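Local coordinates for thymidylate synthase (Enterobacteria phage T4, PDB 1TIS), which catalyses the reductive methylation of dUMP to dTMP, with 5,10-methylenetetrahydrofolate as the one-carbon donor, yielding dihydrofolate as by-product, at residues Met151-Asn163 against Leu169-Phe181. Numbering follows the deposited sequence.
Sequences MALPPCHMFYQFN and LDLQWYQRSVDVF. With PO4 (phosphate ion), chain B.
The guanidinium of Arg-176 has CA of Cys-156 over one face, while Pro-154 O and a phosphate oxygen lie at its edge, near its plane. NH2 of Arg-176 donates a hydrogen bond to phosphate O4 (2.8 Å), and NH1 of Arg-176 sits 2.6 Å from Pro-155 O. A bend at chi3 (62°) turns the guanidinium toward the loop before the strand, and CE of Met-158 packs against CB of Arg-176, the two side chains crossing at about a right angle. The imidazole of His-157 takes OE1 of Gln-175 at its edge, through a weak hydrogen bond from ND1 of His-157 (3.3 Å), with ring and amide planes 83° apart; NE2 of Gln-175 donates a hydrogen bond to OD1 of Asn-187. Farther along, CD1 of Leu-171 sits over one face of the Tyr-160 ring, offset toward its rim, and reaches CE1 of Phe-162 at 3.5 Å. Tyr-160, Leu-171 and Trp-173 pack against helix 184-202, where Tyr-191 stacks on Trp-173. On the other sheet face, Phe-159 stacks on Phe-159 of the second subunit, placing this antiparallel hairpin at the dimer interface. Paired backbone bonds join Gln-161 to Gln-172 and Asn-163 to Asp-170, and Arg-176 N donates to Cys-156 O (2.8 Å, 165°). Cys-156, probably the catalytic nucleophile as in other thymidylate synthases, is thereby held beside Arg-176, which probably binds dUMP in the partner subunit's site. The phosphate, also bound by Arg-137 of the second subunit, probably marks the nucleotide's phosphate site, where gathered arginines would suit a dianion.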
loop_
_atom_site.group_PDB
_atom_site.type_symbol
_atom_site.label_atom_id
_atom_site.label_comp_id
_atom_site.label_asym_id
_atom_site.label_seq_id
_atom_site.Cartn_x
_atom_site.Cartn_y
_atom_site.Cartn_z
ATOM N N MET A 151 1.050 15.997 -12.865
ATOM C CA MET A 151 1.863 14.934 -13.368
ATOM C C MET A 151 1.260 14.372 -14.650
ATOM O O MET A 151 0.039 14.222 -14.746
ATOM C CB MET A 151 1.965 13.832 -12.301
ATOM C CG MET A 151 2.568 14.033 -10.907
ATOM S SD MET A 151 2.191 12.643 -9.791
ATOM C CE MET A 151 2.230 13.338 -8.171
ATOM N N ALA A 152 2.138 14.048 -15.618
ATOM C CA ALA A 152 1.830 13.270 -16.824
ATOM C C ALA A 152 0.957 12.025 -16.623
ATOM O O ALA A 152 -0.069 11.808 -17.261
ATOM C CB ALA A 152 3.124 12.771 -17.484
ATOM N N LEU A 153 1.409 11.126 -15.762
ATOM C CA LEU A 153 0.736 9.887 -15.402
ATOM C C LEU A 153 0.910 9.811 -13.885
ATOM O O LEU A 153 2.054 9.782 -13.400
ATOM C CB LEU A 153 1.438 8.713 -16.150
ATOM C CG LEU A 153 1.336 7.198 -15.824
ATOM C CD1 LEU A 153 1.842 6.468 -17.058
ATOM C CD2 LEU A 153 2.205 6.753 -14.654
ATOM N N PRO A 154 -0.141 9.848 -13.068
ATOM C CA PRO A 154 -0.017 9.644 -11.618
ATOM C C PRO A 154 0.609 8.258 -11.427
ATOM O O PRO A 154 0.355 7.385 -12.274
ATOM C CB PRO A 154 -1.454 9.808 -11.120
ATOM C CG PRO A 154 -2.270 9.371 -12.310
ATOM C CD PRO A 154 -1.525 9.974 -13.491
ATOM N N PRO A 155 1.471 7.995 -10.433
ATOM C CA PRO A 155 2.316 6.800 -10.363
ATOM C C PRO A 155 1.477 5.548 -10.367
ATOM O O PRO A 155 0.424 5.594 -9.761
ATOM C CB PRO A 155 3.105 6.959 -9.083
ATOM C CG PRO A 155 3.119 8.446 -8.877
ATOM C CD PRO A 155 1.674 8.797 -9.238
ATOM N N CYS A 156 1.787 4.461 -11.059
ATOM C CA CYS A 156 1.002 3.248 -10.836
ATOM C C CYS A 156 1.673 2.585 -9.635
ATOM O O CYS A 156 0.981 2.047 -8.758
ATOM C CB CYS A 156 1.018 2.273 -12.043
ATOM S SG CYS A 156 0.200 2.851 -13.561
ATOM N N HIS A 157 3.012 2.623 -9.524
ATOM C CA HIS A 157 3.650 2.067 -8.339
ATOM C C HIS A 157 3.858 3.243 -7.368
ATOM O O HIS A 157 4.648 4.170 -7.627
ATOM C CB HIS A 157 4.990 1.370 -8.700
ATOM C CG HIS A 157 5.887 1.886 -9.823
ATOM N ND1 HIS A 157 5.645 1.815 -11.113
ATOM C CD2 HIS A 157 7.138 2.460 -9.682
ATOM C CE1 HIS A 157 6.688 2.319 -11.744
ATOM N NE2 HIS A 157 7.582 2.707 -10.893
ATOM N N MET A 158 3.131 3.238 -6.243
ATOM C CA MET A 158 3.103 4.397 -5.370
ATOM C C MET A 158 3.647 4.322 -3.973
ATOM O O MET A 158 3.833 5.354 -3.339
ATOM C CB MET A 158 1.695 4.868 -5.257
ATOM C CG MET A 158 0.792 3.826 -4.627
ATOM S SD MET A 158 -0.915 4.358 -4.911
ATOM C CE MET A 158 -0.732 3.939 -6.616
ATOM N N PHE A 159 3.958 3.147 -3.484
ATOM C CA PHE A 159 4.251 2.975 -2.090
ATOM C C PHE A 159 5.268 1.884 -1.945
ATOM O O PHE A 159 5.368 1.104 -2.903
ATOM C CB PHE A 159 2.972 2.594 -1.513
ATOM C CG PHE A 159 2.697 3.224 -0.208
ATOM C CD1 PHE A 159 2.670 4.605 -0.124
ATOM C CD2 PHE A 159 2.440 2.402 0.856
ATOM C CE1 PHE A 159 2.373 5.202 1.076
ATOM C CE2 PHE A 159 2.142 3.000 2.057
ATOM C CZ PHE A 159 2.110 4.385 2.160
ATOM N N TYR A 160 5.992 1.804 -0.814
ATOM C CA TYR A 160 6.817 0.637 -0.466
ATOM C C TYR A 160 7.395 0.721 0.918
ATOM O O TYR A 160 7.646 1.808 1.444
ATOM C CB TYR A 160 8.000 0.338 -1.427
ATOM C CG TYR A 160 9.019 1.341 -1.914
ATOM C CD1 TYR A 160 10.123 1.599 -1.127
ATOM C CD2 TYR A 160 8.916 1.910 -3.180
ATOM C CE1 TYR A 160 11.136 2.408 -1.582
ATOM C CE2 TYR A 160 9.942 2.727 -3.648
ATOM C CZ TYR A 160 11.041 2.967 -2.832
ATOM O OH TYR A 160 12.054 3.822 -3.235
ATOM N N GLN A 161 7.508 -0.458 1.500
ATOM C CA GLN A 161 7.903 -0.666 2.880
ATOM C C GLN A 161 9.161 -1.513 2.780
ATOM O O GLN A 161 9.236 -2.395 1.919
ATOM C CB GLN A 161 6.806 -1.450 3.590
ATOM C CG GLN A 161 6.071 -0.974 4.828
ATOM C CD GLN A 161 6.864 -1.125 6.108
ATOM O OE1 GLN A 161 8.093 -1.038 6.133
ATOM N NE2 GLN A 161 6.233 -1.377 7.238
ATOM N N PHE A 162 10.156 -1.288 3.617
ATOM C CA PHE A 162 11.328 -2.145 3.693
ATOM C C PHE A 162 11.258 -2.789 5.058
ATOM O O PHE A 162 10.818 -2.150 6.014
ATOM C CB PHE A 162 12.659 -1.449 3.712
ATOM C CG PHE A 162 13.168 -0.828 2.434
ATOM C CD1 PHE A 162 13.644 -1.626 1.394
ATOM C CD2 PHE A 162 13.199 0.540 2.341
ATOM C CE1 PHE A 162 14.161 -1.052 0.237
ATOM C CE2 PHE A 162 13.716 1.091 1.180
ATOM C CZ PHE A 162 14.199 0.313 0.130
ATOM N N ASN A 163 11.775 -4.008 5.190
ATOM C CA ASN A 163 11.794 -4.761 6.450
ATOM C C ASN A 163 13.204 -5.305 6.551
ATOM O O ASN A 163 13.768 -5.705 5.522
ATOM C CB ASN A 163 10.857 -5.944 6.411
ATOM C CG ASN A 163 10.062 -6.167 7.677
ATOM O OD1 ASN A 163 9.094 -5.464 7.953
ATOM N ND2 ASN A 163 10.351 -7.192 8.461
ATOM N N LEU A 169 17.212 -7.730 3.616
ATOM C CA LEU A 169 16.459 -6.522 3.380
ATOM C C LEU A 169 15.268 -6.986 2.602
ATOM O O LEU A 169 15.414 -7.831 1.718
ATOM C CB LEU A 169 17.245 -5.562 2.537
ATOM C CG LEU A 169 16.601 -4.275 2.145
ATOM C CD1 LEU A 169 16.297 -3.437 3.381
ATOM C CD2 LEU A 169 17.534 -3.580 1.197
ATOM N N ASP A 170 14.089 -6.486 2.867
ATOM C CA ASP A 170 12.951 -6.959 2.122
ATOM C C ASP A 170 12.254 -5.728 1.569
ATOM O O ASP A 170 12.311 -4.707 2.271
ATOM C CB ASP A 170 12.027 -7.736 3.056
ATOM C CG ASP A 170 12.635 -8.893 3.857
ATOM O OD1 ASP A 170 13.504 -9.617 3.366
ATOM O OD2 ASP A 170 12.204 -9.078 4.993
ATOM N N LEU A 171 11.649 -5.735 0.370
ATOM C CA LEU A 171 10.933 -4.566 -0.089
ATOM C C LEU A 171 9.550 -5.000 -0.500
ATOM O O LEU A 171 9.386 -6.104 -1.016
ATOM C CB LEU A 171 11.588 -3.907 -1.315
ATOM C CG LEU A 171 10.954 -2.575 -1.817
ATOM C CD1 LEU A 171 12.046 -1.774 -2.467
ATOM C CD2 LEU A 171 9.823 -2.785 -2.808
ATOM N N GLN A 172 8.530 -4.164 -0.365
ATOM C CA GLN A 172 7.182 -4.488 -0.834
ATOM C C GLN A 172 6.499 -3.278 -1.484
ATOM O O GLN A 172 6.307 -2.252 -0.852
ATOM C CB GLN A 172 6.346 -5.002 0.353
ATOM C CG GLN A 172 4.891 -5.048 -0.007
ATOM C CD GLN A 172 4.069 -5.638 1.081
ATOM O OE1 GLN A 172 3.358 -6.581 0.788
ATOM N NE2 GLN A 172 4.116 -5.221 2.330
ATOM N N TRP A 173 6.062 -3.363 -2.707
ATOM C CA TRP A 173 5.420 -2.249 -3.372
ATOM C C TRP A 173 3.938 -2.453 -3.403
ATOM O O TRP A 173 3.428 -3.586 -3.260
ATOM C CB TRP A 173 5.903 -2.045 -4.843
ATOM C CG TRP A 173 6.398 -3.253 -5.622
ATOM C CD1 TRP A 173 7.299 -4.202 -5.155
ATOM C CD2 TRP A 173 5.961 -3.567 -6.853
ATOM N NE1 TRP A 173 7.411 -5.127 -6.083
ATOM C CE2 TRP A 173 6.625 -4.775 -7.106
ATOM C CE3 TRP A 173 5.100 -2.973 -7.724
ATOM C CZ2 TRP A 173 6.445 -5.464 -8.271
ATOM C CZ3 TRP A 173 4.915 -3.663 -8.899
ATOM C CH2 TRP A 173 5.568 -4.880 -9.164
ATOM N N TYR A 174 3.245 -1.336 -3.537
ATOM C CA TYR A 174 1.813 -1.437 -3.803
ATOM C C TYR A 174 1.631 -0.792 -5.180
ATOM O O TYR A 174 2.232 0.252 -5.467
ATOM C CB TYR A 174 1.048 -0.707 -2.729
ATOM C CG TYR A 174 -0.439 -0.839 -2.874
ATOM C CD1 TYR A 174 -1.111 -0.125 -3.858
ATOM C CD2 TYR A 174 -1.096 -1.666 -1.997
ATOM C CE1 TYR A 174 -2.477 -0.242 -3.973
ATOM C CE2 TYR A 174 -2.463 -1.777 -2.100
ATOM C CZ TYR A 174 -3.122 -1.065 -3.080
ATOM O OH TYR A 174 -4.472 -1.164 -3.147
ATOM N N GLN A 175 0.897 -1.416 -6.083
ATOM C CA GLN A 175 0.702 -0.860 -7.417
ATOM C C GLN A 175 -0.795 -0.754 -7.616
ATOM O O GLN A 175 -1.549 -1.697 -7.349
ATOM C CB GLN A 175 1.299 -1.774 -8.455
ATOM C CG GLN A 175 1.109 -1.299 -9.865
ATOM C CD GLN A 175 2.427 -1.091 -10.568
ATOM O OE1 GLN A 175 2.845 0.041 -10.818
ATOM N NE2 GLN A 175 3.198 -2.111 -10.882
ATOM N N ARG A 176 -1.221 0.414 -8.059
ATOM C CA ARG A 176 -2.607 0.745 -8.278
ATOM C C ARG A 176 -3.267 -0.070 -9.376
ATOM O O ARG A 176 -4.363 -0.610 -9.161
ATOM C CB ARG A 176 -2.712 2.205 -8.636
ATOM C CG ARG A 176 -4.107 2.733 -8.486
ATOM C CD ARG A 176 -4.145 4.112 -9.046
ATOM N NE ARG A 176 -3.834 4.212 -10.456
ATOM C CZ ARG A 176 -2.857 5.028 -10.822
ATOM N NH1 ARG A 176 -2.171 5.732 -9.914
ATOM N NH2 ARG A 176 -2.560 5.154 -12.102
ATOM N N SER A 177 -2.675 -0.114 -10.574
ATOM C CA SER A 177 -3.245 -0.895 -11.668
ATOM C C SER A 177 -2.033 -1.558 -12.315
ATOM O O SER A 177 -0.962 -0.931 -12.379
ATOM C CB SER A 177 -3.975 0.031 -12.671
ATOM O OG SER A 177 -5.159 -0.551 -13.242
ATOM N N VAL A 178 -2.135 -2.831 -12.716
ATOM C CA VAL A 178 -1.017 -3.468 -13.372
ATOM C C VAL A 178 -1.459 -4.129 -14.640
ATOM O O VAL A 178 -2.574 -4.645 -14.721
ATOM C CB VAL A 178 -0.351 -4.589 -12.590
ATOM C CG1 VAL A 178 1.120 -4.205 -12.683
ATOM C CG2 VAL A 178 -0.863 -4.809 -11.166
ATOM N N ASP A 179 -0.617 -4.127 -15.656
ATOM C CA ASP A 179 -0.918 -4.831 -16.889
ATOM C C ASP A 179 -0.104 -6.105 -16.779
ATOM O O ASP A 179 1.035 -6.093 -17.250
ATOM C CB ASP A 179 -0.456 -3.994 -18.110
ATOM C CG ASP A 179 -0.790 -4.593 -19.483
ATOM O OD1 ASP A 179 -0.955 -5.819 -19.584
ATOM O OD2 ASP A 179 -0.883 -3.815 -20.450
ATOM N N VAL A 180 -0.590 -7.208 -16.231
ATOM C CA VAL A 180 0.251 -8.405 -16.097
ATOM C C VAL A 180 0.886 -8.858 -17.393
ATOM O O VAL A 180 2.051 -9.187 -17.358
ATOM C CB VAL A 180 -0.505 -9.579 -15.581
ATOM C CG1 VAL A 180 0.470 -10.599 -15.121
ATOM C CG2 VAL A 180 -1.283 -9.220 -14.358
ATOM N N PHE A 181 0.177 -8.754 -18.527
ATOM C CA PHE A 181 0.657 -9.099 -19.865
ATOM C C PHE A 181 1.981 -8.348 -20.082
ATOM O O PHE A 181 3.069 -8.931 -20.132
ATOM C CB PHE A 181 -0.478 -8.662 -20.822
ATOM C CG PHE A 181 -0.762 -9.195 -22.244
ATOM C CD1 PHE A 181 0.096 -10.007 -22.982
ATOM C CD2 PHE A 181 -1.981 -8.813 -22.827
ATOM C CE1 PHE A 181 -0.289 -10.420 -24.254
ATOM C CE2 PHE A 181 -2.350 -9.238 -24.098
ATOM C CZ PHE A 181 -1.504 -10.049 -24.819
HETATM P P PO4 B . -4.519 4.128 -14.839
HETATM O O1 PO4 B . -5.138 4.746 -16.190
HETATM O O2 PO4 B . -4.444 2.659 -15.062
HETATM O O3 PO4 B . -5.507 4.541 -13.806
HETATM O O4 PO4 B . -3.217 4.813 -14.812
#